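Local structure of rhodopsin (Todarodes pacificus, 3AYM) at residues V18-W23 / S187-S192; T125-S130 / I213-F218. The protein senses light through bound retinal, whose 11-cis to all-trans isomerization activates G-protein signalling to phospholipase C for sight in dim light. All blocks are in the same frame, centred on the assembly; numbering follows the deposited sequence.

Contact 1. Residues V18-W23 / S187-S192; sequences VVHPHW and SFDYIS. With RET (retinal), chain E.
The backbones of 18-23 and 187-192 stay well apart, coming nearest at His22 and Ile191, whose CA atoms are 7.9 Å from each other, so side chains alone bridge them. Ile191 is the wedge. Its CG2 lies over one face of the His20 ring, 3.5 Å from the ring centroid in a CH-pi contact, while Asp189 OD2 and Ser192 OG approach the edge of that ring. With CG anti to the backbone N (chi1 -166°), His20 also turns ND1 back to accept from His22 N, a nearly straight N-cap bond of 3.2 Å at the start of helix 21-24. With an alanine in place of His20, the amide of His22 would probably lose its capping acceptor and the Ile191 methyl the ring face it packs on. These loops belong to the extracellular lid of the opsin fold: strand 186-188, tied to helix 104-138 by the Cys108-Cys186 disulfide, runs beside retinal, and Phe188 CD2 stands 3.5 Å from retinal C19. After the strand, Asp189 OD1 accepts from Ile191 N (2.8 Å), an Asx turn, and from Ser192 N, which extends it to an Asx motif. Ile191 CD1 reaches Trp23 CE2 at 3.7 Å, and Tyr190 comes to the indole's edge, its hydroxyl hydrogen-bonded to Glu180.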
loop_
_atom_site.group_PDB
_atom_site.type_symbol
_atom_site.label_atom_id
_atom_site.label_comp_id
_atom_site.label_asym_id
_atom_site.label_seq_id
_atom_site.Cartn_x
_atom_site.Cartn_y
_atom_site.Cartn_z
ATOM N N VAL A 18 20.066 -15.112 16.623
ATOM C CA VAL A 18 19.532 -15.917 17.734
ATOM C C VAL A 18 17.997 -16.072 17.613
ATOM O O VAL A 18 17.264 -15.117 17.846
ATOM C CB VAL A 18 19.894 -15.270 19.147
ATOM C CG1 VAL A 18 19.055 -15.863 20.265
ATOM C CG2 VAL A 18 21.369 -15.511 19.478
ATOM N N VAL A 19 17.522 -17.266 17.239
ATOM C CA VAL A 19 16.073 -17.562 17.084
ATOM C C VAL A 19 15.368 -17.513 18.445
ATOM O O VAL A 19 15.780 -18.177 19.394
ATOM C CB VAL A 19 15.848 -19.011 16.434
ATOM C CG1 VAL A 19 14.405 -19.516 16.629
ATOM C CG2 VAL A 19 16.156 -18.960 14.966
ATOM N N HIS A 20 14.310 -16.726 18.552
ATOM C CA HIS A 20 13.590 -16.661 19.819
ATOM C C HIS A 20 13.114 -18.069 20.151
ATOM O O HIS A 20 12.508 -18.711 19.300
ATOM C CB HIS A 20 12.397 -15.776 19.684
ATOM C CG HIS A 20 11.814 -15.406 20.991
ATOM N ND1 HIS A 20 11.431 -16.345 21.918
ATOM C CD2 HIS A 20 11.509 -14.196 21.522
ATOM C CE1 HIS A 20 10.906 -15.731 22.965
ATOM N NE2 HIS A 20 10.941 -14.424 22.749
ATOM N N PRO A 21 13.335 -18.550 21.404
ATOM C CA PRO A 21 12.956 -19.907 21.888
ATOM C C PRO A 21 11.572 -20.391 21.461
ATOM O O PRO A 21 11.367 -21.591 21.286
ATOM C CB PRO A 21 13.047 -19.795 23.420
ATOM C CG PRO A 21 13.967 -18.657 23.647
ATOM C CD PRO A 21 13.602 -17.656 22.546
ATOM N N HIS A 22 10.648 -19.440 21.321
ATOM C CA HIS A 22 9.286 -19.702 20.920
ATOM C C HIS A 22 9.160 -20.376 19.579
ATOM O O HIS A 22 8.275 -21.205 19.385
ATOM C CB HIS A 22 8.466 -18.407 20.846
ATOM C CG HIS A 22 7.146 -18.580 20.148
ATOM N ND1 HIS A 22 6.166 -19.425 20.622
ATOM C CD2 HIS A 22 6.700 -18.121 18.954
ATOM C CE1 HIS A 22 5.181 -19.490 19.747
ATOM N NE2 HIS A 22 5.481 -18.710 18.724
ATOM N N TRP A 23 9.991 -19.972 18.622
ATOM C CA TRP A 23 9.955 -20.566 17.275
ATOM C C TRP A 23 10.846 -21.817 17.286
ATOM O O TRP A 23 10.926 -22.527 16.309
ATOM C CB TRP A 23 10.478 -19.587 16.184
ATOM C CG TRP A 23 9.733 -18.299 16.034
ATOM C CD1 TRP A 23 10.219 -17.039 16.267
ATOM C CD2 TRP A 23 8.379 -18.137 15.671
ATOM N NE1 TRP A 23 9.242 -16.089 16.075
ATOM C CE2 TRP A 23 8.093 -16.738 15.717
ATOM C CE3 TRP A 23 7.368 -19.020 15.319
ATOM C CZ2 TRP A 23 6.824 -16.211 15.420
ATOM C CZ3 TRP A 23 6.109 -18.505 15.019
ATOM C CH2 TRP A 23 5.844 -17.103 15.077
ATOM N N SER A 187 11.285 -10.006 10.475
ATOM C CA SER A 187 10.188 -9.165 10.934
ATOM C C SER A 187 10.579 -8.487 12.254
ATOM O O SER A 187 11.712 -8.605 12.687
ATOM C CB SER A 187 8.971 -10.028 11.191
ATOM O OG SER A 187 7.799 -9.225 11.273
ATOM N N PHE A 188 9.636 -7.805 12.898
ATOM C CA PHE A 188 9.892 -7.149 14.177
ATOM C C PHE A 188 9.491 -8.113 15.293
ATOM O O PHE A 188 8.439 -8.765 15.196
ATOM C CB PHE A 188 9.080 -5.858 14.286
ATOM C CG PHE A 188 7.592 -6.062 14.409
ATOM C CD1 PHE A 188 6.962 -5.941 15.640
ATOM C CD2 PHE A 188 6.832 -6.389 13.305
ATOM C CE1 PHE A 188 5.605 -6.150 15.772
ATOM C CE2 PHE A 188 5.476 -6.600 13.434
ATOM C CZ PHE A 188 4.865 -6.482 14.675
ATOM N N ASP A 189 10.307 -8.202 16.353
ATOM C CA ASP A 189 10.031 -9.146 17.442
ATOM C C ASP A 189 8.784 -8.712 18.190
ATOM O O ASP A 189 8.743 -7.631 18.799
ATOM C CB ASP A 189 11.232 -9.261 18.388
ATOM C CG ASP A 189 11.116 -10.439 19.327
ATOM O OD1 ASP A 189 9.993 -10.650 19.833
ATOM O OD2 ASP A 189 12.135 -11.148 19.559
ATOM N N TYR A 190 7.749 -9.553 18.088
ATOM C CA TYR A 190 6.456 -9.297 18.723
ATOM C C TYR A 190 6.254 -10.262 19.861
ATOM O O TYR A 190 5.246 -10.210 20.570
ATOM C CB TYR A 190 5.306 -9.434 17.703
ATOM C CG TYR A 190 5.382 -10.624 16.749
ATOM C CD1 TYR A 190 5.421 -10.427 15.354
ATOM C CD2 TYR A 190 5.427 -11.941 17.238
ATOM C CE1 TYR A 190 5.509 -11.503 14.480
ATOM C CE2 TYR A 190 5.519 -13.022 16.361
ATOM C CZ TYR A 190 5.567 -12.794 14.989
ATOM O OH TYR A 190 5.758 -13.869 14.156
ATOM N N ILE A 191 7.232 -11.135 20.038
ATOM C CA ILE A 191 7.146 -12.109 21.079
ATOM C C ILE A 191 7.566 -11.493 22.391
ATOM O O ILE A 191 6.714 -11.284 23.254
ATOM C CB ILE A 191 7.989 -13.318 20.700
ATOM C CG1 ILE A 191 7.487 -13.839 19.361
ATOM C CG2 ILE A 191 7.928 -14.396 21.766
ATOM C CD1 ILE A 191 8.021 -15.229 19.041
ATOM N N SER A 192 8.861 -11.189 22.527
ATOM C CA SER A 192 9.439 -10.600 23.748
ATOM C C SER A 192 8.599 -9.497 24.344
ATOM O O SER A 192 8.377 -8.479 23.667
ATOM C CB SER A 192 10.807 -10.044 23.458
ATOM O OG SER A 192 11.728 -11.057 23.785
HETATM C C1 RET E . 1.432 -3.176 11.463
HETATM C C2 RET E . -0.125 -3.177 11.228
HETATM C C3 RET E . -0.574 -3.060 9.882
HETATM C C4 RET E . 0.089 -1.930 9.128
HETATM C C5 RET E . 1.609 -1.979 9.161
HETATM C C6 RET E . 2.246 -2.565 10.204
HETATM C C7 RET E . 3.723 -2.781 10.332
HETATM C C8 RET E . 4.385 -3.447 9.427
HETATM C C9 RET E . 5.695 -4.008 9.582
HETATM C C10 RET E . 5.966 -4.890 8.593
HETATM C C11 RET E . 6.960 -5.916 8.481
HETATM C C12 RET E . 6.758 -6.772 7.466
HETATM C C13 RET E . 7.289 -8.091 7.298
HETATM C C14 RET E . 7.181 -8.697 6.113
HETATM C C15 RET E . 7.622 -10.067 5.901
HETATM C C16 RET E . 1.636 -2.255 12.692
HETATM C C17 RET E . 1.896 -4.571 11.860
HETATM C C18 RET E . 2.250 -1.335 7.959
HETATM C C19 RET E . 6.418 -3.843 10.874
HETATM C C20 RET E . 7.808 -8.794 8.520
#

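Contact 2. Residues T125-S130 / I213-F218; sequences TMAMIS and ILIIFF. With BOG (octyl beta-D-glucopyranoside), chain D.
No aromatic ring or other flat side chain takes part where Ala127 and Ser130 meet Ile215 and Ile216; there are thus no faces or edges to match, and the interface is one of methyl groups, a hydroxyl and main chain. The two helical segments run in nearly the same direction, their axes 22° apart and 8.5 Å from each other at closest approach. The small side chains of Ala127 and Ser130 are consistent with this close approach: the CA atoms of Ala127 and Ile216 are separated by 5.3 Å. Ala127 CB packs against the CG2 branch of Ile215 at 4.0 Å, and Ile216 CG1 extends to Ala127 CA at 4.2 Å. The Ile215 CG2 methyl, placed anti to its backbone N, also lies 3.9 Å from Ser130 OG. That hydroxyl sits between its own backbone N and carbonyl carbon (chi1 70°), folded back onto its helix, where it donates to Ala127 O; the modelled length of this bond is doubtful. The same oxygen lies 3.8 Å from Ile216 CA, a van der Waals contact with the main chain of the facing helix. Ile129, which also touches Phe72 and Ser263, has its CG2 3.7 Å from C6' of an octyl glucoside. This is the helix 3-helix 5 packing of the class A receptor bundle. Around it, Thr125 and Met128 touch helices 70-87 and 149-165, while Met126 packs on helix 246-286.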
loop_
_atom_site.group_PDB
_atom_site.type_symbol
_atom_site.label_atom_id
_atom_site.label_comp_id
_atom_site.label_asym_id
_atom_site.label_seq_id
_atom_site.Cartn_x
_atom_site.Cartn_y
_atom_site.Cartn_z
ATOM N N THR A 125 0.878 7.057 2.442
ATOM C CA THR A 125 0.801 7.658 1.120
ATOM C C THR A 125 -0.664 7.641 0.736
ATOM O O THR A 125 -1.179 8.605 0.170
ATOM C CB THR A 125 1.585 6.861 0.101
ATOM O OG1 THR A 125 2.964 6.869 0.486
ATOM C CG2 THR A 125 1.408 7.467 -1.307
ATOM N N MET A 126 -1.337 6.536 1.050
ATOM C CA MET A 126 -2.769 6.449 0.758
ATOM C C MET A 126 -3.505 7.547 1.574
ATOM O O MET A 126 -4.501 8.164 1.119
ATOM C CB MET A 126 -3.295 5.059 1.108
ATOM C CG MET A 126 -2.905 3.985 0.088
ATOM S SD MET A 126 -3.541 2.338 0.515
ATOM C CE MET A 126 -2.163 1.282 0.153
ATOM N N ALA A 127 -2.989 7.810 2.774
ATOM C CA ALA A 127 -3.576 8.860 3.594
ATOM C C ALA A 127 -3.497 10.187 2.826
ATOM O O ALA A 127 -4.495 10.904 2.713
ATOM C CB ALA A 127 -2.832 8.970 4.921
ATOM N N MET A 128 -2.317 10.514 2.295
ATOM C CA MET A 128 -2.156 11.750 1.535
ATOM C C MET A 128 -3.071 11.730 0.319
ATOM O O MET A 128 -3.517 12.769 -0.145
ATOM C CB MET A 128 -0.719 11.899 1.065
ATOM C CG MET A 128 0.282 11.915 2.161
ATOM S SD MET A 128 -0.184 13.124 3.382
ATOM C CE MET A 128 0.312 12.212 4.829
ATOM N N ILE A 129 -3.328 10.546 -0.215
ATOM C CA ILE A 129 -4.204 10.453 -1.370
ATOM C C ILE A 129 -5.654 10.688 -0.939
ATOM O O ILE A 129 -6.469 11.277 -1.686
ATOM C CB ILE A 129 -4.122 9.079 -2.023
ATOM C CG1 ILE A 129 -2.707 8.853 -2.537
ATOM C CG2 ILE A 129 -5.138 8.973 -3.153
ATOM C CD1 ILE A 129 -2.492 7.463 -3.104
ATOM N N SER A 130 -5.975 10.229 0.272
ATOM C CA SER A 130 -7.323 10.390 0.801
ATOM C C SER A 130 -7.584 11.860 1.105
ATOM O O SER A 130 -8.731 12.314 1.092
ATOM C CB SER A 130 -7.497 9.569 2.080
ATOM O OG SER A 130 -6.742 10.125 3.141
ATOM N N ILE A 213 -4.851 5.581 9.319
ATOM C CA ILE A 213 -6.208 5.055 9.248
ATOM C C ILE A 213 -7.220 6.137 9.615
ATOM O O ILE A 213 -8.246 6.306 8.945
ATOM C CB ILE A 213 -6.400 3.890 10.199
ATOM C CG1 ILE A 213 -5.598 2.683 9.700
ATOM C CG2 ILE A 213 -7.853 3.573 10.298
ATOM C CD1 ILE A 213 -5.877 1.368 10.411
ATOM N N LEU A 214 -6.938 6.865 10.691
ATOM C CA LEU A 214 -7.831 7.935 11.101
ATOM C C LEU A 214 -7.934 8.970 9.978
ATOM O O LEU A 214 -9.025 9.408 9.614
ATOM C CB LEU A 214 -7.316 8.582 12.378
ATOM C CG LEU A 214 -7.330 7.681 13.606
ATOM C CD1 LEU A 214 -6.572 8.337 14.747
ATOM C CD2 LEU A 214 -8.760 7.437 14.015
ATOM N N ILE A 215 -6.788 9.346 9.413
ATOM C CA ILE A 215 -6.770 10.318 8.335
ATOM C C ILE A 215 -7.658 9.778 7.250
ATOM O O ILE A 215 -8.532 10.489 6.780
ATOM C CB ILE A 215 -5.350 10.540 7.762
ATOM C CG1 ILE A 215 -4.448 11.151 8.837
ATOM C CG2 ILE A 215 -5.415 11.490 6.569
ATOM C CD1 ILE A 215 -3.019 11.313 8.426
ATOM N N ILE A 216 -7.444 8.519 6.860
ATOM C CA ILE A 216 -8.260 7.899 5.807
ATOM C C ILE A 216 -9.757 8.019 6.093
ATOM O O ILE A 216 -10.477 8.615 5.298
ATOM C CB ILE A 216 -7.916 6.410 5.623
ATOM C CG1 ILE A 216 -6.525 6.263 5.024
ATOM C CG2 ILE A 216 -8.937 5.748 4.717
ATOM C CD1 ILE A 216 -5.933 4.889 5.248
ATOM N N PHE A 217 -10.214 7.457 7.225
ATOM C CA PHE A 217 -11.638 7.503 7.610
ATOM C C PHE A 217 -12.202 8.937 7.686
ATOM O O PHE A 217 -13.298 9.230 7.164
ATOM C CB PHE A 217 -11.863 6.775 8.953
ATOM C CG PHE A 217 -13.237 7.028 9.563
ATOM C CD1 PHE A 217 -13.455 8.142 10.388
ATOM C CD2 PHE A 217 -14.314 6.161 9.310
ATOM C CE1 PHE A 217 -14.714 8.394 10.953
ATOM C CE2 PHE A 217 -15.575 6.406 9.870
ATOM C CZ PHE A 217 -15.775 7.526 10.695
ATOM N N PHE A 218 -11.440 9.820 8.326
ATOM C CA PHE A 218 -11.837 11.201 8.472
ATOM C C PHE A 218 -12.015 11.847 7.120
ATOM O O PHE A 218 -12.810 12.748 6.996
ATOM C CB PHE A 218 -10.792 11.958 9.273
ATOM C CG PHE A 218 -11.003 13.433 9.296
ATOM C CD1 PHE A 218 -10.624 14.240 8.199
ATOM C CD2 PHE A 218 -11.575 14.029 10.410
ATOM C CE1 PHE A 218 -10.811 15.634 8.205
ATOM C CE2 PHE A 218 -11.769 15.417 10.436
ATOM C CZ PHE A 218 -11.383 16.231 9.320
HETATM C C1 BOG D . -6.805 13.900 -11.691
HETATM O O1 BOG D . -7.010 13.213 -10.519
HETATM C C2 BOG D . -7.977 13.422 -12.580
HETATM O O2 BOG D . -7.988 11.952 -12.842
HETATM C C3 BOG D . -7.730 14.180 -13.819
HETATM O O3 BOG D . -8.791 13.787 -14.638
HETATM C C4 BOG D . -7.717 15.717 -13.504
HETATM O O4 BOG D . -7.475 16.421 -14.675
HETATM C C5 BOG D . -6.589 16.133 -12.624
HETATM O O5 BOG D . -6.829 15.389 -11.426
HETATM C C6 BOG D . -6.595 17.699 -12.293
HETATM O O6 BOG D . -5.178 18.279 -12.382
HETATM C "C1'" BOG D . -5.697 12.721 -10.300
HETATM C "C2'" BOG D . -5.642 12.508 -8.856
HETATM C "C3'" BOG D . -5.232 11.063 -8.748
HETATM C "C4'" BOG D . -5.940 10.637 -7.564
HETATM C "C5'" BOG D . -5.186 9.451 -7.027
HETATM C "C6'" BOG D . -6.243 8.555 -6.650
HETATM C "C7'" BOG D . -5.510 7.285 -6.445
HETATM C "C8'" BOG D . -6.323 6.358 -7.178
#

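In the fold
From the N terminus, the chain passes through 18-23 in the extracellular tail, crosses the membrane twice and enters transmembrane helix 3, which carries 125-130. A fourth helix then returns it to the extracellular side, where 187-192 closes contact 1 across 163 intervening residues. The chain goes on into transmembrane helix 5, and 213-218 closes contact 2 over a gap of 82. Because their segments alternate, the two closures cross rather than nest. Their centres are about 32 Å apart and they do not touch. Contact 1 joins the N-terminal tail to the loop beside retinal; contact 2 joins transmembrane helices 3 and 5 within the seven-helix bundle.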